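Local coordinates for dual specificity protein phosphatase 12 (PDB 4KI9), which removes phosphate from phosphotyrosine as well as phosphoserine and phosphothreonine residues of proteins, this chain being its catalytic domain, at residues Q5-A17 with R79-G92. The protein carries 2 engineered substitutions. Residues are numbered along the deposited sequence; the frame is centred on the assembly and turned at random.
Sequences QPGLYFGGAAAVA and RAEGRAVLVHSHAG. Engineered in segment 79-92: S89 (natural residue Cys). With PO4 (phosphate ion), chain B.
V16 CG1 sits over one face of the H88 imidazole, a CH-pi contact 3.7 Å from the ring centroid, the side chains crossing nearly at right angles. H88 lies on the sheet face that helix 13-17 covers; with CG between backbone N and carbonyl carbon (chi1 80°), its ring lies under V16. Both ring nitrogens are bonded, ND1 to S89 O (3.1 Å) and NE2 to T32 OG1, which should limit the ring's rotation. The Y9 and F10 rings each have a carbonyl oxygen in plane at the edge: V85 O beside Y9, G92 O 3.6 Å from F10 CE2. G7 CA lies 3.7 Å above the centre of the R79 guanidinium; NE and NH2 grip R83 O side-on and a water links NH1 to Q5 NE2. A leucine in place of R79 would probably leave R83 O without either of these donors and the Q5-L8 turn without the guanidinium that lies against G7. Strands 8-11 and 84-88 pair in parallel, with Y9 N bonding V85 O. The pairing runs on into the P-loop, S89 N donating to G11 O and A13 N to H90 O (2.8 Å). Engineered S89 replaces the predicted nucleophilic cysteine; its OG donates to phosphate O3 (2.7 Å), A91 N to O1, and R95, V93 and S94 complete the grip on this ion, probably from the crystallisation liquor, which sits where substrate is bound.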
ATOM      1  N   GLN A   5      -0.007 -11.609   5.992  1.00 33.71           N
ATOM      2  CA  GLN A   5       0.787 -12.816   5.853  1.00 32.02           C
ATOM      3  C   GLN A   5       1.914 -12.641   6.866  1.00 33.04           C
ATOM      4  O   GLN A   5       2.024 -11.573   7.460  1.00 34.29           O
ATOM      5  CB  GLN A   5       1.291 -12.973   4.415  1.00 35.49           C
ATOM      6  CG  GLN A   5       2.025 -11.779   3.833  1.00 36.24           C
ATOM      7  CD  GLN A   5       2.202 -11.908   2.333  1.00 38.42           C
ATOM      8  OE1 GLN A   5       1.276 -12.298   1.625  1.00 40.98           O
ATOM      9  NE2 GLN A   5       3.402 -11.618   1.845  1.00 36.10           N
ATOM     10  N   PRO A   6       2.725 -13.683   7.109  1.00 35.29           N
ATOM     11  CA  PRO A   6       3.692 -13.485   8.200  1.00 34.92           C
ATOM     12  C   PRO A   6       4.658 -12.312   7.973  1.00 27.82           C
ATOM     13  O   PRO A   6       5.241 -12.171   6.895  1.00 26.59           O
ATOM     14  CB  PRO A   6       4.428 -14.830   8.284  1.00 32.35           C
ATOM     15  CG  PRO A   6       4.025 -15.606   7.069  1.00 43.36           C
ATOM     16  CD  PRO A   6       2.693 -15.079   6.640  1.00 43.58           C
ATOM     17  N   GLY A   7       4.777 -11.454   8.984  1.00 25.52           N
ATOM     18  CA  GLY A   7       5.651 -10.289   8.916  1.00 21.98           C
ATOM     19  C   GLY A   7       5.062  -9.095   8.174  1.00 22.26           C
ATOM     20  O   GLY A   7       5.735  -8.089   7.978  1.00 24.86           O
ATOM     21  N   LEU A   8       3.804  -9.183   7.766  1.00 20.58           N
ATOM     22  CA  LEU A   8       3.203  -8.091   6.993  1.00 21.76           C
ATOM     23  C   LEU A   8       1.818  -7.712   7.533  1.00 25.56           C
ATOM     24  O   LEU A   8       0.877  -8.513   7.495  1.00 25.95           O
ATOM     25  CB  LEU A   8       3.130  -8.475   5.510  1.00 23.43           C
ATOM     26  CG  LEU A   8       3.119  -7.412   4.401  1.00 31.60           C
ATOM     27  CD1 LEU A   8       2.041  -7.718   3.376  1.00 24.19           C
ATOM     28  CD2 LEU A   8       3.013  -5.968   4.895  1.00 32.98           C
ATOM     29  N   TYR A   9       1.702  -6.479   8.013  1.00 21.21           N
ATOM     30  CA  TYR A   9       0.502  -6.021   8.705  1.00 23.69           C
ATOM     31  C   TYR A   9      -0.032  -4.746   8.066  1.00 26.77           C
ATOM     32  O   TYR A   9       0.725  -3.985   7.461  1.00 21.83           O
ATOM     33  CB  TYR A   9       0.819  -5.748  10.185  1.00 27.79           C
ATOM     34  CG  TYR A   9       1.338  -6.943  10.975  1.00 29.30           C
ATOM     35  CD1 TYR A   9       2.663  -7.364  10.868  1.00 31.84           C
ATOM     36  CD2 TYR A   9       0.501  -7.634  11.846  1.00 36.08           C
ATOM     37  CE1 TYR A   9       3.137  -8.451  11.600  1.00 30.90           C
ATOM     38  CE2 TYR A   9       0.957  -8.718  12.572  1.00 39.71           C
ATOM     39  CZ  TYR A   9       2.270  -9.123  12.451  1.00 40.10           C
ATOM     40  OH  TYR A   9       2.707 -10.197  13.188  1.00 40.85           O
ATOM     41  N   PHE A  10      -1.339  -4.514   8.189  1.00 22.80           N
ATOM     42  CA  PHE A  10      -1.905  -3.231   7.803  1.00 24.56           C
ATOM     43  C   PHE A  10      -2.961  -2.780   8.806  1.00 31.38           C
ATOM     44  O   PHE A  10      -3.528  -3.596   9.532  1.00 35.19           O
ATOM     45  CB  PHE A  10      -2.449  -3.245   6.366  1.00 26.85           C
ATOM     46  CG  PHE A  10      -3.836  -3.825   6.231  1.00 26.62           C
ATOM     47  CD1 PHE A  10      -4.021  -5.191   6.112  1.00 29.45           C
ATOM     48  CD2 PHE A  10      -4.951  -2.999   6.188  1.00 33.66           C
ATOM     49  CE1 PHE A  10      -5.296  -5.730   5.975  1.00 34.81           C
ATOM     50  CE2 PHE A  10      -6.234  -3.534   6.055  1.00 33.69           C
ATOM     51  CZ  PHE A  10      -6.402  -4.898   5.947  1.00 34.23           C
ATOM     52  N   GLY A  11      -3.208  -1.477   8.864  1.00 28.78           N
ATOM     53  CA  GLY A  11      -4.164  -0.942   9.820  1.00 35.31           C
ATOM     54  C   GLY A  11      -4.362   0.546   9.635  1.00 36.42           C
ATOM     55  O   GLY A  11      -3.906   1.118   8.646  1.00 32.69           O
ATOM     56  N   GLY A  12      -5.056   1.171  10.580  1.00 35.53           N
ATOM     57  CA  GLY A  12      -5.325   2.594  10.516  1.00 35.97           C
ATOM     58  C   GLY A  12      -4.490   3.381  11.505  1.00 45.19           C
ATOM     59  O   GLY A  12      -3.464   2.903  11.978  1.00 44.66           O
ATOM     60  N   ALA A  13      -4.935   4.594  11.816  1.00 50.06           N
ATOM     61  CA  ALA A  13      -4.227   5.468  12.745  1.00 51.43           C
ATOM     62  C   ALA A  13      -4.040   4.828  14.120  1.00 49.79           C
ATOM     63  O   ALA A  13      -3.070   5.123  14.817  1.00 57.54           O
ATOM     64  CB  ALA A  13      -4.957   6.802  12.877  1.00 56.58           C
ATOM     65  N   ALA A  14      -4.973   3.962  14.504  1.00 46.28           N
ATOM     66  CA  ALA A  14      -4.894   3.263  15.783  1.00 54.12           C
ATOM     67  C   ALA A  14      -3.603   2.463  15.884  1.00 61.48           C
ATOM     68  O   ALA A  14      -2.910   2.519  16.896  1.00 67.66           O
ATOM     69  CB  ALA A  14      -6.097   2.351  15.970  1.00 53.74           C
ATOM     70  N   ALA A  15      -3.278   1.742  14.814  1.00 57.04           N
ATOM     71  CA  ALA A  15      -2.116   0.857  14.783  1.00 51.80           C
ATOM     72  C   ALA A  15      -0.814   1.557  15.168  1.00 51.24           C
ATOM     73  O   ALA A  15       0.047   0.964  15.816  1.00 52.98           O
ATOM     74  CB  ALA A  15      -1.986   0.197  13.410  1.00 47.88           C
ATOM     75  N   VAL A  16      -0.676   2.817  14.780  1.00 48.85           N
ATOM     76  CA  VAL A  16       0.543   3.557  15.086  1.00 53.31           C
ATOM     77  C   VAL A  16       0.465   4.279  16.428  1.00 58.56           C
ATOM     78  O   VAL A  16       1.492   4.576  17.031  1.00 62.71           O
ATOM     79  CB  VAL A  16       0.917   4.554  13.964  1.00 56.67           C
ATOM     80  CG1 VAL A  16       1.825   3.887  12.930  1.00 54.64           C
ATOM     81  CG2 VAL A  16      -0.330   5.115  13.306  1.00 50.55           C
ATOM     82  N   ALA A  17      -0.748   4.544  16.901  1.00 63.83           N
ATOM     83  CA  ALA A  17      -0.926   5.266  18.164  1.00 71.76           C
ATOM     84  C   ALA A  17      -0.596   4.421  19.401  1.00 79.12           C
ATOM     85  O   ALA A  17      -0.337   4.961  20.475  1.00 83.95           O
ATOM     86  CB  ALA A  17      -2.335   5.823  18.263  1.00 70.54           C
ATOM     87  N   ARG A  79      10.950  -6.966   4.083  1.00 18.27           N
ATOM     88  CA  ARG A  79      10.597  -8.376   4.269  1.00 18.21           C
ATOM     89  C   ARG A  79      11.766  -9.259   3.823  1.00 21.47           C
ATOM     90  O   ARG A  79      12.080 -10.259   4.463  1.00 20.94           O
ATOM     91  CB  ARG A  79       9.317  -8.725   3.490  1.00 20.97           C
ATOM     92  CG  ARG A  79       8.068  -7.966   3.962  1.00 28.69           C
ATOM     93  CD  ARG A  79       7.261  -8.755   4.988  1.00 34.28           C
ATOM     94  NE  ARG A  79       8.084  -9.177   6.097  1.00 45.05           N
ATOM     95  CZ  ARG A  79       8.481 -10.425   6.314  1.00 47.33           C
ATOM     96  NH1 ARG A  79       8.105 -11.406   5.509  1.00 51.24           N
ATOM     97  NH2 ARG A  79       9.259 -10.683   7.347  1.00 42.67           N
ATOM     98  N   ALA A  80      12.441  -8.884   2.743  1.00 18.48           N
ATOM     99  CA  ALA A  80      13.580  -9.700   2.309  1.00 21.52           C
ATOM    100  C   ALA A  80      14.681  -9.718   3.372  1.00 27.63           C
ATOM    101  O   ALA A  80      15.476 -10.665   3.452  1.00 26.93           O
ATOM    102  CB  ALA A  80      14.131  -9.210   0.986  1.00 20.70           C
ATOM    103  N   GLU A  81      14.712  -8.669   4.193  1.00 21.40           N
ATOM    104  CA  GLU A  81      15.703  -8.549   5.255  1.00 25.93           C
ATOM    105  C   GLU A  81      15.222  -9.166   6.564  1.00 29.96           C
ATOM    106  O   GLU A  81      15.923  -9.107   7.574  1.00 30.46           O
ATOM    107  CB  GLU A  81      16.061  -7.072   5.469  1.00 24.77           C
ATOM    108  CG  GLU A  81      17.497  -6.726   5.162  1.00 52.05           C
ATOM    109  CD  GLU A  81      17.805  -6.718   3.682  1.00 61.21           C
ATOM    110  OE1 GLU A  81      19.004  -6.764   3.325  1.00 59.23           O
ATOM    111  OE2 GLU A  81      16.852  -6.654   2.878  1.00 67.96           O
ATOM    112  N   GLY A  82      14.035  -9.767   6.550  1.00 29.50           N
ATOM    113  CA  GLY A  82      13.476 -10.376   7.751  1.00 25.02           C
ATOM    114  C   GLY A  82      12.843  -9.398   8.735  1.00 33.04           C
ATOM    115  O   GLY A  82      12.688  -9.719   9.909  1.00 30.47           O
ATOM    116  N   ARG A  83      12.476  -8.205   8.267  1.00 24.73           N
ATOM    117  CA  ARG A  83      11.814  -7.214   9.120  1.00 24.45           C
ATOM    118  C   ARG A  83      10.293  -7.320   8.997  1.00 25.29           C
ATOM    119  O   ARG A  83       9.766  -7.550   7.903  1.00 27.65           O
ATOM    120  CB  ARG A  83      12.271  -5.791   8.758  1.00 21.00           C
ATOM    121  CG  ARG A  83      13.765  -5.586   8.890  1.00 25.77           C
ATOM    122  CD  ARG A  83      14.234  -4.209   8.411  1.00 25.15           C
ATOM    123  NE  ARG A  83      15.695  -4.182   8.419  1.00 38.38           N
ATOM    124  CZ  ARG A  83      16.466  -3.965   7.354  1.00 40.34           C
ATOM    125  NH1 ARG A  83      17.787  -3.992   7.489  1.00 44.63           N
ATOM    126  NH2 ARG A  83      15.932  -3.711   6.166  1.00 39.24           N
ATOM    127  N   ALA A  84       9.583  -7.168  10.114  1.00 24.33           N
ATOM    128  CA  ALA A  84       8.116  -7.075  10.061  1.00 24.19           C
ATOM    129  C   ALA A  84       7.697  -5.663   9.673  1.00 22.86           C
ATOM    130  O   ALA A  84       8.271  -4.676  10.158  1.00 24.09           O
ATOM    131  CB  ALA A  84       7.488  -7.461  11.389  1.00 19.56           C
ATOM    132  N   VAL A  85       6.683  -5.579   8.818  1.00 18.03           N
ATOM    133  CA  VAL A  85       6.263  -4.323   8.210  1.00 20.43           C
ATOM    134  C   VAL A  85       4.817  -3.953   8.563  1.00 25.75           C
ATOM    135  O   VAL A  85       3.924  -4.801   8.530  1.00 27.70           O
ATOM    136  CB  VAL A  85       6.362  -4.425   6.667  1.00 23.65           C
ATOM    137  CG1 VAL A  85       5.790  -3.182   5.998  1.00 21.92           C
ATOM    138  CG2 VAL A  85       7.789  -4.636   6.251  1.00 21.98           C
ATOM    139  N   LEU A  86       4.594  -2.685   8.899  1.00 17.47           N
ATOM    140  CA  LEU A  86       3.241  -2.145   9.030  1.00 17.75           C
ATOM    141  C   LEU A  86       2.990  -1.156   7.901  1.00 21.07           C
ATOM    142  O   LEU A  86       3.801  -0.258   7.668  1.00 20.89           O
ATOM    143  CB  LEU A  86       3.083  -1.424  10.373  1.00 19.57           C
ATOM    144  CG  LEU A  86       1.757  -0.654  10.533  1.00 28.29           C
ATOM    145  CD1 LEU A  86       0.541  -1.593  10.499  1.00 28.70           C
ATOM    146  CD2 LEU A  86       1.752   0.200  11.801  1.00 28.86           C
ATOM    147  N   VAL A  87       1.882  -1.328   7.189  1.00 18.29           N
ATOM    148  CA  VAL A  87       1.432  -0.325   6.219  1.00 21.13           C
ATOM    149  C   VAL A  87       0.169   0.279   6.792  1.00 23.72           C
ATOM    150  O   VAL A  87      -0.798  -0.444   7.059  1.00 24.74           O
ATOM    151  CB  VAL A  87       1.068  -0.945   4.853  1.00 20.40           C
ATOM    152  CG1 VAL A  87       0.550   0.140   3.909  1.00 20.37           C
ATOM    153  CG2 VAL A  87       2.268  -1.657   4.246  1.00 21.89           C
ATOM    154  N   HIS A  88       0.158   1.584   7.023  1.00 22.02           N
ATOM    155  CA  HIS A  88      -1.039   2.187   7.617  1.00 23.72           C
ATOM    156  C   HIS A  88      -1.495   3.463   6.924  1.00 27.76           C
ATOM    157  O   HIS A  88      -0.688   4.212   6.362  1.00 22.09           O
ATOM    158  CB  HIS A  88      -0.835   2.467   9.112  1.00 30.10           C
ATOM    159  CG  HIS A  88      -0.061   3.720   9.387  1.00 30.59           C
ATOM    160  ND1 HIS A  88      -0.671   4.922   9.653  1.00 25.50           N
ATOM    161  CD2 HIS A  88       1.273   3.958   9.426  1.00 31.64           C
ATOM    162  CE1 HIS A  88       0.250   5.850   9.853  1.00 30.53           C
ATOM    163  NE2 HIS A  88       1.438   5.290   9.722  1.00 30.72           N
ATOM    164  N   SER A  89      -2.807   3.690   6.979  1.00 25.13           N
ATOM    165  CA  SER A  89      -3.422   4.937   6.553  1.00 24.45           C
ATOM    166  C   SER A  89      -4.130   5.562   7.765  1.00 32.00           C
ATOM    167  O   SER A  89      -3.696   5.367   8.897  1.00 39.72           O
ATOM    168  CB  SER A  89      -4.410   4.668   5.417  1.00 31.53           C
ATOM    169  OG  SER A  89      -5.230   3.540   5.695  1.00 38.30           O
ATOM    170  N   HIS A  90      -5.204   6.313   7.543  1.00 28.34           N
ATOM    171  CA  HIS A  90      -5.973   6.836   8.675  1.00 36.08           C
ATOM    172  C   HIS A  90      -7.043   5.854   9.162  1.00 36.28           C
ATOM    173  O   HIS A  90      -7.127   5.561  10.354  1.00 37.54           O
ATOM    174  CB  HIS A  90      -6.608   8.194   8.365  1.00 35.29           C
ATOM    175  CG  HIS A  90      -7.337   8.789   9.534  1.00 31.44           C
ATOM    176  ND1 HIS A  90      -8.710   8.887   9.586  1.00 37.46           N
ATOM    177  CD2 HIS A  90      -6.878   9.292  10.705  1.00 31.98           C
ATOM    178  CE1 HIS A  90      -9.067   9.434  10.736  1.00 33.85           C
ATOM    179  NE2 HIS A  90      -7.976   9.688  11.432  1.00 36.09           N
ATOM    180  N   ALA A  91      -7.855   5.340   8.244  1.00 36.55           N
ATOM    181  CA  ALA A  91      -8.936   4.430   8.627  1.00 38.74           C
ATOM    182  C   ALA A  91      -8.570   2.949   8.522  1.00 38.83           C
ATOM    183  O   ALA A  91      -9.253   2.102   9.090  1.00 40.64           O
ATOM    184  CB  ALA A  91     -10.197   4.726   7.821  1.00 44.83           C
ATOM    185  N   GLY A  92      -7.491   2.640   7.807  1.00 32.05           N
ATOM    186  CA  GLY A  92      -7.133   1.259   7.527  1.00 30.95           C
ATOM    187  C   GLY A  92      -8.057   0.588   6.525  1.00 32.56           C
ATOM    188  O   GLY A  92      -8.261  -0.625   6.577  1.00 33.42           O
TER
HETATM  189  P   PO4 B 201      -8.013   5.427   4.491  1.00 32.99           P
HETATM  190  O1  PO4 B 201      -7.588   6.374   5.590  1.00 37.17           O
HETATM  191  O2  PO4 B 201      -7.317   5.790   3.206  1.00 27.77           O
HETATM  192  O3  PO4 B 201      -7.726   3.999   4.880  1.00 25.13           O
HETATM  193  O4  PO4 B 201      -9.499   5.588   4.251  1.00 35.69           O
HETATM  194  O   HOH W   1       6.064 -11.101   3.018  1.00 28.33           O